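Local structure of uncharacterized protein (Cytophaga hutchinsonii, 3OMT) at residues A[50-53]-A[54-58]. The protein is of unknown function but, as a helix-turn-helix protein of the Xre family, probably binds DNA as the antitoxin of a toxin-antitoxin system. Sequence-based numbering, arbitrary orientation.
Sequences LETL and FDIAE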
loop_
_atom_site.group_PDB
_atom_site.type_symbol
_atom_site.label_atom_id
_atom_site.label_comp_id
_atom_site.label_asym_id
_atom_site.label_seq_id
_atom_site.Cartn_x
_atom_site.Cartn_y
_atom_site.Cartn_z
ATOM N N LEU A 50 2.691 3.687 2.559
ATOM C CA LEU A 50 2.722 3.491 1.125
ATOM C C LEU A 50 3.997 4.094 0.547
ATOM O O LEU A 50 4.655 3.457 -0.291
ATOM C CB LEU A 50 1.482 4.048 0.452
ATOM C CG LEU A 50 1.421 3.851 -1.049
ATOM C CD1 LEU A 50 1.413 2.329 -1.351
ATOM C CD2 LEU A 50 0.116 4.492 -1.571
ATOM N N GLU A 51 4.405 5.271 1.027
ATOM C CA GLU A 51 5.676 5.859 0.533
ATOM C C GLU A 51 6.874 4.950 0.815
ATOM O O GLU A 51 7.714 4.742 -0.069
ATOM C CB GLU A 51 5.913 7.240 1.110
ATOM C CG GLU A 51 4.793 8.212 0.802
ATOM C CD GLU A 51 3.688 8.341 1.877
ATOM O OE1 GLU A 51 3.252 7.326 2.533
ATOM O OE2 GLU A 51 3.212 9.502 2.001
ATOM N N THR A 52 6.891 4.318 1.994
ATOM C CA THR A 52 7.973 3.401 2.314
ATOM C C THR A 52 7.948 2.178 1.392
ATOM O O THR A 52 8.996 1.660 0.965
ATOM C CB THR A 52 7.905 3.012 3.794
ATOM O OG1 THR A 52 8.105 4.235 4.537
ATOM C CG2 THR A 52 9.016 1.983 4.194
ATOM N N LEU A 53 6.745 1.699 1.087
ATOM C CA LEU A 53 6.629 0.557 0.178
ATOM C C LEU A 53 7.293 0.872 -1.172
ATOM O O LEU A 53 7.951 0.027 -1.755
ATOM C CB LEU A 53 5.176 0.155 -0.044
ATOM C CG LEU A 53 4.466 -0.671 1.024
ATOM C CD1 LEU A 53 2.951 -0.721 0.824
ATOM C CD2 LEU A 53 5.068 -2.071 1.170
ATOM N N PHE A 54 7.129 2.096 -1.666
ATOM C CA PHE A 54 7.757 2.469 -2.940
ATOM C C PHE A 54 9.307 2.427 -2.798
ATOM O O PHE A 54 9.994 1.975 -3.709
ATOM C CB PHE A 54 7.283 3.844 -3.445
ATOM C CG PHE A 54 5.970 3.811 -4.197
ATOM C CD1 PHE A 54 5.927 4.032 -5.569
ATOM C CD2 PHE A 54 4.798 3.533 -3.536
ATOM C CE1 PHE A 54 4.747 3.990 -6.273
ATOM C CE2 PHE A 54 3.617 3.472 -4.212
ATOM C CZ PHE A 54 3.567 3.721 -5.590
ATOM N N ASP A 55 9.829 2.885 -1.669
ATOM C CA ASP A 55 11.277 2.843 -1.370
ATOM C C ASP A 55 11.793 1.396 -1.320
ATOM O O ASP A 55 12.822 1.094 -1.887
ATOM C CB ASP A 55 11.560 3.526 -0.042
ATOM C CG ASP A 55 11.474 5.035 -0.108
ATOM O OD1 ASP A 55 11.443 5.632 -1.214
ATOM O OD2 ASP A 55 11.449 5.627 0.994
ATOM N N ILE A 56 11.027 0.501 -0.681
ATOM C CA ILE A 56 11.346 -0.920 -0.624
ATOM C C ILE A 56 11.380 -1.501 -2.041
ATOM O O ILE A 56 12.304 -2.252 -2.396
ATOM C CB ILE A 56 10.373 -1.699 0.248
ATOM C CG1 ILE A 56 10.398 -1.212 1.732
ATOM C CG2 ILE A 56 10.638 -3.194 0.148
ATOM C CD1 ILE A 56 9.191 -1.654 2.577
ATOM N N ALA A 57 10.366 -1.175 -2.846
ATOM C CA ALA A 57 10.204 -1.719 -4.193
ATOM C C ALA A 57 11.380 -1.260 -5.057
ATOM O O ALA A 57 11.936 -2.015 -5.841
ATOM C CB ALA A 57 8.912 -1.242 -4.772
ATOM N N GLU A 58 11.775 -0.002 -4.893
ATOM C CA GLU A 58 12.898 0.524 -5.643
ATOM C C GLU A 58 14.220 -0.208 -5.256
ATOM O O GLU A 58 15.014 -0.599 -6.142
ATOM C CB GLU A 58 12.994 2.033 -5.420
ATOM C CG GLU A 58 14.220 2.651 -6.092
ATOM C CD GLU A 58 14.413 4.116 -5.680
ATOM O OE1 GLU A 58 14.197 4.473 -4.489
ATOM O OE2 GLU A 58 14.833 4.901 -6.539
HETATM O O HOH W 1 8.898 6.889 -1.516
#
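Phe54 lies back against Leu50, one turn earlier in the alpha-helix 50-60, the last helix of this helix-turn-helix chain. Phe54 CB sits 3.5 Å from Glu51 O. With CG swung beside the backbone N (chi1 -83°), the ring runs back along the helix, and Phe54 CD2 comes 3.2 Å from Leu50 O, that oxygen lying at the ring edge and in its plane. Further out, Phe54 CE2 meets Leu50 CD1 at 3.8 Å, the two side chains running alongside one another in the same direction. Leu50 O also accepts the N-H of Phe54, so backbone bond and ring edge share one carbonyl. Beyond the helix, Phe10 of the second subunit packs edge-to-face with the Phe54 ring, and Leu50 of that subunit touches Leu53: this side of the helix belongs to the dimer interface.

Elsewhere on the helix, Ile56 works inward. Its CG1 passes 3.3 Å from Thr52 O, and CD1 reaches Thr52 CG2, both side chains also touching Trp41 of helix 35-42. Thr52 turns its OG1 to a hydrogen bond with Ser49 OG. Ile56 N reaches Thr52 O at 2.9 Å in a fairly straight bond (164° at the hydrogen). At the exposed Asp55, a water donates to both Glu51 O and Asp55 OD1, bridging one helical turn; Glu51 O thus takes this water at 2.8 Å as well as the N-H of Asp55.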